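PDB 5LTV: chemotactic transducer PctC from Pseudomonas aeruginosa, which binds gamma-amino-butanoic acid through its ligand-binding domain and probably acts as a chemoreceptor that passes this signal on to the chemotaxis machinery. Local coordinates for residues Gly102-Arg107 with Tyr116-Arg121; Ser93-Glu98 with Val164-Met169; Asp126-Asp131 with Ser152-His157. All blocks are in the same frame, centred on the assembly; numbering follows the deposited sequence. Where two conformers were deposited one is given.

How the contacts relate
All three contacts belong to the ligand-bearing Cache module built on the five-stranded antiparallel sheet 104-107, 93-98, 160-170, 147-157, 134-140. Contact 2 joins two inner strands and supplies Ser93, Tyr95 and Asp168 at the amino end of gamma-amino-butanoic acid; contact 1, its centre about 9 Å away, brings Tyr116 and Arg121 to the carboxylate end. The two meet directly, Phe104 CE1 lying 3.5 Å from Tyr95 CD2. Contact 3 is farther from the ligand, the Ser152 side chain about 9 Å from it; its centre is about 11 Å from that of contact 2 and 14 Å from that of contact 1. It touches contact 2 where Val164 CG1 comes 3.6 Å from Ala127 CB.

Contact 1 (Gly102-Arg107 with Tyr116-Arg121); sequences GTFTMR and YDPRTR. With ABU (gamma-amino-butanoic acid), chain H; SO4 (sulfate ion), chain K; SO4 (sulfate ion), chain I.
The carboxylate end of the gamma-amino-butanoic acid pocket in this Cache domain is built in part where edge strand 104-107 meets the 116-121 loop, through an edge-to-face stack of Phe104 and Tyr116. Tyr116 CE2 sits over the centre of the Phe104 ring, 3.7 Å from Phe104 CG, with the ring planes at 67°. Pro118 CB comes obliquely to Phe104 CD1. With CG anti to the backbone N (chi1 179°), Tyr116 carries its OH past the Phe104 ring to the ligand, giving OXT a 2.6 Å hydrogen bond. Arg121 NE reaches the same OXT at 2.6 Å and its NH2 binds ABU O at 2.7 Å, so the guanidinium meets both carboxylate oxygens edge-on. At the other end of the contact, Gly102 N lies 3.4 Å from Arg119 CZ, over the guanidinium face. That group is held side-on by Asp117, NE donating to OD1 at 2.9 Å and NH2 to OD2; Asp117 OD1 also closes an Asx turn with Arg119 N. Beyond these segments, Trp123 of helix 122-130 packs on Phe104, Tyr116 and Pro118, while strand 104-107 pairs with strand 93-98 through Thr105 and Arg107.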
loop_
_atom_site.group_PDB
_atom_site.type_symbol
_atom_site.label_atom_id
_atom_site.label_comp_id
_atom_site.label_asym_id
_atom_site.label_seq_id
_atom_site.Cartn_x
_atom_site.Cartn_y
_atom_site.Cartn_z
ATOM N N GLY A 102 -10.446 16.234 13.565
ATOM C CA GLY A 102 -9.501 16.175 12.470
ATOM C C GLY A 102 -8.040 16.353 12.832
ATOM O O GLY A 102 -7.208 16.450 11.925
ATOM N N THR A 103 -7.709 16.431 14.117
ATOM C CA THR A 103 -6.326 16.520 14.568
ATOM C C THR A 103 -5.493 15.428 13.911
ATOM O O THR A 103 -5.885 14.264 13.887
ATOM C CB THR A 103 -6.286 16.369 16.089
ATOM O OG1 THR A 103 -7.104 17.391 16.712
ATOM C CG2 THR A 103 -4.828 16.397 16.607
ATOM N N PHE A 104 -4.368 15.813 13.332
ATOM C CA PHE A 104 -3.569 14.935 12.502
ATOM C C PHE A 104 -2.163 14.909 13.094
ATOM O O PHE A 104 -1.478 15.943 13.118
ATOM C CB PHE A 104 -3.566 15.436 11.058
ATOM C CG PHE A 104 -2.774 14.563 10.109
ATOM C CD1 PHE A 104 -3.245 13.309 9.748
ATOM C CD2 PHE A 104 -1.564 15.007 9.578
ATOM C CE1 PHE A 104 -2.528 12.509 8.874
ATOM C CE2 PHE A 104 -0.833 14.219 8.724
ATOM C CZ PHE A 104 -1.320 12.954 8.366
ATOM N N THR A 105 -1.733 13.742 13.582
ATOM C CA THR A 105 -0.391 13.576 14.137
ATOM C C THR A 105 0.384 12.613 13.254
ATOM O O THR A 105 0.015 11.448 13.128
ATOM C CB THR A 105 -0.418 13.046 15.561
ATOM O OG1 THR A 105 -1.327 13.822 16.321
ATOM C CG2 THR A 105 0.959 13.151 16.200
ATOM N N MET A 106 1.453 13.101 12.653
ATOM C CA MET A 106 2.262 12.358 11.716
ATOM C C MET A 106 3.719 12.349 12.170
ATOM O O MET A 106 4.249 13.399 12.554
ATOM C CB MET A 106 2.201 13.000 10.367
ATOM C CG MET A 106 3.187 12.392 9.387
ATOM S SD MET A 106 2.797 12.866 7.624
ATOM C CE MET A 106 3.629 14.394 7.546
ATOM N N ARG A 107 4.366 11.169 12.095
ATOM C CA ARG A 107 5.805 11.054 12.399
ATOM C C ARG A 107 6.439 10.176 11.332
ATOM O O ARG A 107 5.806 9.232 10.907
ATOM C CB ARG A 107 6.114 10.517 13.841
ATOM C CG ARG A 107 5.545 11.461 14.940
ATOM C CD ARG A 107 6.440 12.739 15.129
ATOM N NE ARG A 107 6.042 13.615 16.234
ATOM C CZ ARG A 107 5.005 14.494 16.200
ATOM N NH1 ARG A 107 4.163 14.643 15.159
ATOM N NH2 ARG A 107 4.808 15.221 17.258
ATOM N N TYR A 116 -5.844 21.209 5.774
ATOM C CA TYR A 116 -5.841 19.753 5.673
ATOM C C TYR A 116 -6.701 19.115 6.771
ATOM O O TYR A 116 -6.561 19.427 7.953
ATOM C CB TYR A 116 -4.407 19.217 5.758
ATOM C CG TYR A 116 -4.359 17.709 5.689
ATOM C CD1 TYR A 116 -4.476 17.050 4.464
ATOM C CD2 TYR A 116 -4.231 16.931 6.855
ATOM C CE1 TYR A 116 -4.423 15.667 4.389
ATOM C CE2 TYR A 116 -4.182 15.528 6.792
ATOM C CZ TYR A 116 -4.276 14.915 5.563
ATOM O OH TYR A 116 -4.258 13.552 5.505
ATOM N N ASP A 117 -7.590 18.216 6.377
ATOM C CA ASP A 117 -8.458 17.518 7.319
ATOM C C ASP A 117 -8.392 16.049 6.927
ATOM O O ASP A 117 -8.923 15.671 5.859
ATOM C CB ASP A 117 -9.885 18.073 7.273
ATOM C CG ASP A 117 -10.850 17.320 8.201
ATOM O OD1 ASP A 117 -10.476 16.289 8.789
ATOM O OD2 ASP A 117 -12.011 17.748 8.320
ATOM N N PRO A 118 -7.727 15.194 7.718
ATOM C CA PRO A 118 -7.539 13.803 7.273
ATOM C C PRO A 118 -8.850 13.079 7.110
ATOM O O PRO A 118 -8.904 12.085 6.370
ATOM C CB PRO A 118 -6.690 13.165 8.389
ATOM C CG PRO A 118 -7.069 14.009 9.647
ATOM C CD PRO A 118 -7.247 15.417 9.097
ATOM N N ARG A 119 -9.909 13.542 7.786
ATOM C CA ARG A 119 -11.188 12.843 7.674
ATOM C C ARG A 119 -11.764 12.921 6.270
ATOM O O ARG A 119 -12.593 12.077 5.912
ATOM C CB ARG A 119 -12.178 13.386 8.707
ATOM C CG ARG A 119 -11.640 13.251 10.156
ATOM C CD ARG A 119 -12.488 14.005 11.125
ATOM N NE ARG A 119 -12.445 15.432 10.795
ATOM C CZ ARG A 119 -13.075 16.373 11.476
ATOM N NH1 ARG A 119 -13.825 16.047 12.550
ATOM N NH2 ARG A 119 -12.969 17.634 11.075
ATOM N N THR A 120 -11.300 13.860 5.442
ATOM C CA THR A 120 -11.833 13.939 4.080
ATOM C C THR A 120 -11.103 13.034 3.101
ATOM O O THR A 120 -11.414 13.073 1.907
ATOM C CB THR A 120 -11.778 15.382 3.533
ATOM O OG1 THR A 120 -10.420 15.815 3.420
ATOM C CG2 THR A 120 -12.600 16.388 4.398
ATOM N N ARG A 121 -10.139 12.231 3.548
ATOM C CA ARG A 121 -9.261 11.550 2.617
ATOM C C ARG A 121 -9.623 10.075 2.511
ATOM O O ARG A 121 -10.098 9.458 3.480
ATOM C CB ARG A 121 -7.795 11.729 3.038
ATOM C CG ARG A 121 -7.332 13.249 3.118
ATOM C CD ARG A 121 -6.800 13.763 1.783
ATOM N NE ARG A 121 -5.543 13.104 1.398
ATOM C CZ ARG A 121 -5.133 12.915 0.136
ATOM N NH1 ARG A 121 -5.891 13.318 -0.865
ATOM N NH2 ARG A 121 -3.983 12.306 -0.123
HETATM N N ABU H . 1.826 11.145 4.844
HETATM C CD ABU H . 0.814 11.527 3.822
HETATM C CB ABU H . -0.405 12.170 4.428
HETATM C CG ABU H . -1.710 11.526 3.991
HETATM C C ABU H . -2.571 12.156 2.910
HETATM O O ABU H . -2.100 12.247 1.748
HETATM O OXT ABU H . -3.750 12.490 3.216
HETATM S S SO4 K . -15.621 19.244 13.148
HETATM O O1 SO4 K . -15.931 19.540 11.749
HETATM O O2 SO4 K . -15.943 17.852 13.441
HETATM O O3 SO4 K . -14.201 19.455 13.418
HETATM O O4 SO4 K . -16.417 20.137 13.986
HETATM S S SO4 I . -5.053 12.081 -4.547
HETATM O O1 SO4 I . -4.084 11.327 -5.322
HETATM O O2 SO4 I . -6.404 11.763 -5.013
HETATM O O3 SO4 I . -4.743 13.515 -4.672
HETATM O O4 SO4 I . -4.949 11.736 -3.142
#

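Contact 2 (Ser93-Glu98 with Val164-Met169); sequences SVYLGE and VAAGDM. With ABU (gamma-amino-butanoic acid), chain H.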
loop_
_atom_site.group_PDB
_atom_site.type_symbol
_atom_site.label_atom_id
_atom_site.label_comp_id
_atom_site.label_asym_id
_atom_site.label_seq_id
_atom_site.Cartn_x
_atom_site.Cartn_y
_atom_site.Cartn_z
ATOM N N SER A 93 5.935 7.494 6.491
ATOM C CA SER A 93 5.413 8.116 7.694
ATOM C C SER A 93 4.277 7.255 8.217
ATOM O O SER A 93 3.680 6.446 7.481
ATOM C CB SER A 93 4.928 9.541 7.447
ATOM O OG SER A 93 3.925 9.521 6.440
ATOM N N VAL A 94 4.005 7.450 9.513
ATOM C CA VAL A 94 2.873 6.869 10.213
ATOM C C VAL A 94 2.088 8.025 10.807
ATOM O O VAL A 94 2.627 9.123 11.030
ATOM C CB VAL A 94 3.293 5.856 11.311
ATOM C CG1 VAL A 94 3.961 4.667 10.696
ATOM C CG2 VAL A 94 4.235 6.522 12.338
ATOM N N TYR A 95 0.794 7.777 11.053
ATOM C CA TYR A 95 -0.061 8.894 11.424
ATOM C C TYR A 95 -1.406 8.414 11.944
ATOM O O TYR A 95 -1.855 7.300 11.664
ATOM C CB TYR A 95 -0.271 9.882 10.275
ATOM C CG TYR A 95 -0.460 9.330 8.877
ATOM C CD1 TYR A 95 0.640 9.088 8.052
ATOM C CD2 TYR A 95 -1.747 9.141 8.334
ATOM C CE1 TYR A 95 0.471 8.614 6.729
ATOM C CE2 TYR A 95 -1.925 8.690 7.009
ATOM C CZ TYR A 95 -0.813 8.430 6.217
ATOM O OH TYR A 95 -0.950 7.982 4.916
ATOM N N LEU A 96 -2.029 9.299 12.718
ATOM C CA LEU A 96 -3.355 9.112 13.288
ATOM C C LEU A 96 -4.189 10.326 12.918
ATOM O O LEU A 96 -3.849 11.452 13.295
ATOM C CB LEU A 96 -3.295 8.963 14.813
ATOM C CG LEU A 96 -4.664 8.930 15.535
ATOM C CD1 LEU A 96 -5.378 7.583 15.337
ATOM C CD2 LEU A 96 -4.467 9.189 17.029
ATOM N N GLY A 97 -5.280 10.102 12.186
ATOM C CA GLY A 97 -6.260 11.131 11.947
ATOM C C GLY A 97 -7.359 10.877 12.953
ATOM O O GLY A 97 -7.900 9.769 13.020
ATOM N N GLU A 98 -7.652 11.895 13.773
ATOM C CA GLU A 98 -8.605 11.771 14.878
ATOM C C GLU A 98 -10.015 12.176 14.458
ATOM O O GLU A 98 -10.197 13.139 13.725
ATOM C CB GLU A 98 -8.148 12.608 16.084
ATOM C CG GLU A 98 -6.942 11.995 16.792
ATOM C CD GLU A 98 -6.483 12.758 18.016
ATOM O OE1 GLU A 98 -5.277 13.092 18.098
ATOM O OE2 GLU A 98 -7.307 12.987 18.932
ATOM N N VAL A 164 -8.404 7.050 12.638
ATOM C CA VAL A 164 -7.801 6.079 11.736
ATOM C C VAL A 164 -6.284 6.183 11.819
ATOM O O VAL A 164 -5.716 7.266 11.647
ATOM C CB VAL A 164 -8.294 6.271 10.299
ATOM C CG1 VAL A 164 -7.468 5.429 9.333
ATOM C CG2 VAL A 164 -9.767 5.915 10.237
ATOM N N ALA A 165 -5.626 5.051 12.057
ATOM C CA ALA A 165 -4.175 4.993 12.072
ATOM C C ALA A 165 -3.702 4.404 10.752
ATOM O O ALA A 165 -4.386 3.552 10.173
ATOM C CB ALA A 165 -3.672 4.173 13.255
ATOM N N ALA A 166 -2.581 4.923 10.240
ATOM C CA ALA A 166 -2.031 4.468 8.965
ATOM C C ALA A 166 -0.503 4.545 8.955
ATOM O O ALA A 166 0.107 5.256 9.746
ATOM C CB ALA A 166 -2.551 5.289 7.785
ATOM N N GLY A 167 0.091 3.785 8.034
ATOM C CA GLY A 167 1.425 4.092 7.533
ATOM C C GLY A 167 1.448 4.076 6.023
ATOM O O GLY A 167 0.752 3.290 5.391
ATOM N N ASP A 168 2.251 4.953 5.437
ATOM C CA ASP A 168 2.355 4.910 3.992
ATOM C C ASP A 168 3.804 4.650 3.563
ATOM O O ASP A 168 4.751 4.805 4.345
ATOM C CB ASP A 168 1.796 6.177 3.345
ATOM C CG ASP A 168 2.443 7.450 3.880
ATOM O OD1 ASP A 168 3.665 7.447 4.156
ATOM O OD2 ASP A 168 1.718 8.460 4.039
ATOM N N MET A 169 3.954 4.245 2.298
ATOM C CA MET A 169 5.243 3.951 1.712
ATOM C C MET A 169 5.298 4.428 0.263
ATOM O O MET A 169 4.305 4.364 -0.457
ATOM C CB MET A 169 5.532 2.448 1.822
ATOM C CG MET A 169 4.425 1.604 1.388
ATOM S SD MET A 169 4.153 0.264 2.567
ATOM C CE MET A 169 2.625 0.804 3.350
HETATM N N ABU H . 1.826 11.145 4.844
HETATM C CD ABU H . 0.814 11.527 3.822
HETATM C CB ABU H . -0.405 12.170 4.428
HETATM C CG ABU H . -1.710 11.526 3.991
HETATM C C ABU H . -2.571 12.156 2.910
HETATM O O ABU H . -2.100 12.247 1.748
HETATM O OXT ABU H . -3.750 12.490 3.216
#
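The Tyr95 ring has the ligand's CB over one face and the Ala166 carbonyl oxygen over the other, offset toward the rim, while the Asp168 carboxylate lies at its edge. Tyr95 and Asp168 stand on neighbouring antiparallel strands, 93-98 and 164-169, in the sheet of the Cache domain and, with Ser93, line the amino end of the gamma-amino-butanoic acid pocket. The Asp168 side chain runs roughly perpendicular to that of Tyr95, its carboxylate turned 55° from the ring plane. Tyr95 OH donates to Asp168 OD2 at 2.8 Å, meeting it on the anti side but 32° out of the carboxylate plane. Placing CG between the backbone N and the carbonyl carbon (chi1 40°) swings the ring across to the partner strand, where CE2 rests 3.5 Å from Ala166 CB. Ser93 OG donates to Asp168 OD1 at 3.1 Å, from the syn side but tilted out of the carboxylate plane, so a separate hydroxyl holds each oxygen and together they limit rotation of the carboxylate. This buried acid probably favours the positive charge expected on the ligand's amine.

Backbone pairing fixes the register: Ser93 with Asp168, Tyr95 with Ala166 and Gly97 with Val164 are hydrogen-bonded pairs, and Ser93, Tyr95, Ala166 and Asp168 project from the ligand side. On the reverse side, Val94 and Ala165 pack against helix 34-68, and Leu96 CD1 comes 4.3 Å from Ala165 CB. At the ligand amine, ABU N donates to Asp168 OD2 at 2.8 Å, with Tyr95 CE1 3.4 Å from the same nitrogen.

Contact 3 (Asp126-Asp131 with Ser152-His157); sequences DALAAD and SLPVRH
Asp131 and Arg156 meet at about a right angle, the carboxylate and guanidinium planes 88° apart, where the end of helix 122-130 passes over strand 147-157. Arg156 approaches end-on and puts both NH1 and NH2 on one oxygen, Asp131 OD1, at 2.7 and 2.8 Å respectively. OD1 lies in the guanidinium plane, yet it receives the two donors differently: NH1 is met by the syn lone pair of OD1, whereas NH2 comes from above the carboxylate plane. The Arg156 chain runs extended from CG to NE, a reach that takes the guanidinium back to the residue just beyond the helix. Asp131 has left helical geometry there with positive phi, and its CG stands anti to the backbone N (chi1 -162°), directing the carboxylate to the strand.

Next to the salt bridge, Pro154 of the strand faces the helix, its CG 3.8 Å from Asp131 OD1. The same CG is 3.3 Å from Ala127 O, and Leu128 CD2 lies 4.0 Å from Pro154 CB, the two side chains running alongside with opposite sense. Deeper in, Ala127 CB points toward the strand and lies 3.6 Å from Ser152 OG and 3.9 Å from Leu153 CA. The small side chain is consistent with the close approach, 6.8 Å between the segment axes, which lie at 69° to each other. The Ser152 hydroxyl is itself hydrogen-bonded to Trp123 O, and Val164 of the adjacent strand 160-170 packs on both Ala127 and Leu128.

The contact is thus graded, from buried apolar packing at Ala127 to an ion pair at the solvent-exposed end. That pair is seen in one of two Arg156 conformers and is therefore doubtful as a fixed link; where it forms, a single accessible carboxylate oxygen takes both N-H groups.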
loop_
_atom_site.group_PDB
_atom_site.type_symbol
_atom_site.label_atom_id
_atom_site.label_comp_id
_atom_site.label_asym_id
_atom_site.label_seq_id
_atom_site.Cartn_x
_atom_site.Cartn_y
_atom_site.Cartn_z
ATOM N N ASP A 126 -12.099 5.099 3.737
ATOM C CA ASP A 126 -12.137 3.660 3.410
ATOM C C ASP A 126 -11.793 2.777 4.615
ATOM O O ASP A 126 -12.359 1.687 4.759
ATOM C CB ASP A 126 -11.216 3.341 2.228
ATOM C CG ASP A 126 -11.646 4.072 0.941
ATOM O OD1 ASP A 126 -12.730 4.686 0.961
ATOM O OD2 ASP A 126 -10.904 4.057 -0.064
ATOM N N ALA A 127 -10.887 3.208 5.500
ATOM C CA ALA A 127 -10.682 2.415 6.713
ATOM C C ALA A 127 -11.977 2.298 7.531
ATOM O O ALA A 127 -12.295 1.222 8.070
ATOM C CB ALA A 127 -9.567 3.027 7.575
ATOM N N LEU A 128 -12.721 3.406 7.654
ATOM C CA LEU A 128 -13.936 3.372 8.450
ATOM C C LEU A 128 -15.007 2.534 7.769
ATOM O O LEU A 128 -15.706 1.764 8.434
ATOM C CB LEU A 128 -14.447 4.786 8.720
ATOM C CG LEU A 128 -13.664 5.627 9.737
ATOM C CD1 LEU A 128 -14.436 6.878 10.094
ATOM C CD2 LEU A 128 -13.325 4.824 10.992
ATOM N N ALA A 129 -15.127 2.648 6.441
ATOM C CA ALA A 129 -16.146 1.886 5.726
ATOM C C ALA A 129 -15.873 0.385 5.818
ATOM O O ALA A 129 -16.790 -0.407 6.056
ATOM C CB ALA A 129 -16.227 2.333 4.262
ATOM N N ALA A 130 -14.615 -0.025 5.682
ATOM C CA ALA A 130 -14.297 -1.440 5.789
ATOM C C ALA A 130 -14.230 -1.947 7.225
ATOM O O ALA A 130 -14.312 -3.153 7.424
ATOM C CB ALA A 130 -12.979 -1.728 5.080
ATOM N N ASP A 131 -14.106 -1.059 8.212
ATOM C CA ASP A 131 -13.883 -1.379 9.651
ATOM C C ASP A 131 -12.789 -2.425 9.876
ATOM O O ASP A 131 -12.919 -3.311 10.718
ATOM C CB ASP A 131 -15.168 -1.810 10.371
ATOM C CG ASP A 131 -15.028 -1.716 11.934
ATOM O OD1 ASP A 131 -14.478 -0.702 12.420
ATOM O OD2 ASP A 131 -15.437 -2.652 12.673
ATOM N N SER A 152 -4.191 1.270 6.394
ATOM C CA SER A 152 -4.925 2.051 7.400
ATOM C C SER A 152 -6.020 1.206 8.050
ATOM O O SER A 152 -6.524 0.240 7.458
ATOM C CB SER A 152 -5.555 3.342 6.803
ATOM O OG SER A 152 -6.511 3.056 5.751
ATOM N N LEU A 153 -6.367 1.568 9.288
ATOM C CA LEU A 153 -7.412 0.850 9.995
ATOM C C LEU A 153 -7.950 1.709 11.132
ATOM O O LEU A 153 -7.206 2.507 11.714
ATOM C CB LEU A 153 -6.917 -0.507 10.531
ATOM C CG LEU A 153 -5.613 -0.827 11.280
ATOM C CD1 LEU A 153 -4.822 0.355 11.802
ATOM C CD2 LEU A 153 -5.921 -1.810 12.408
ATOM N N PRO A 154 -9.232 1.541 11.490
ATOM C CA PRO A 154 -9.794 2.292 12.618
ATOM C C PRO A 154 -9.109 1.924 13.914
ATOM O O PRO A 154 -8.613 0.812 14.081
ATOM C CB PRO A 154 -11.266 1.868 12.635
ATOM C CG PRO A 154 -11.482 1.229 11.218
ATOM C CD PRO A 154 -10.185 0.553 10.943
ATOM N N VAL A 155 -9.052 2.898 14.819
ATOM C CA VAL A 155 -8.568 2.746 16.197
ATOM C C VAL A 155 -9.695 3.148 17.140
ATOM O O VAL A 155 -10.188 4.286 17.083
ATOM C CB VAL A 155 -7.328 3.626 16.459
ATOM C CG1 VAL A 155 -6.758 3.377 17.886
ATOM C CG2 VAL A 155 -6.273 3.392 15.382
ATOM N N ARG A 156 -10.121 2.221 17.986
ATOM C CA ARG A 156 -11.097 2.504 19.027
ATOM C C ARG A 156 -10.396 2.462 20.382
ATOM O O ARG A 156 -9.390 1.769 20.556
ATOM C CB ARG A 156 -12.277 1.505 18.996
ATOM C CG ARG A 156 -13.278 1.692 17.821
ATOM C CD ARG A 156 -14.307 0.542 17.743
ATOM N NE ARG A 156 -15.263 0.668 16.622
ATOM C CZ ARG A 156 -15.040 0.246 15.374
ATOM N NH1 ARG A 156 -13.894 -0.343 15.048
ATOM N NH2 ARG A 156 -15.967 0.415 14.445
ATOM N N HIS A 157 -10.904 3.245 21.332
ATOM C CA HIS A 157 -10.442 3.184 22.708
ATOM C C HIS A 157 -11.660 2.948 23.585
ATOM O O HIS A 157 -12.639 3.697 23.500
ATOM C CB HIS A 157 -9.689 4.448 23.117
ATOM C CG HIS A 157 -9.308 4.459 24.562
ATOM N ND1 HIS A 157 -8.510 3.487 25.129
ATOM C CD2 HIS A 157 -9.666 5.288 25.569
ATOM C CE1 HIS A 157 -8.362 3.742 26.417
ATOM N NE2 HIS A 157 -9.057 4.826 26.708
#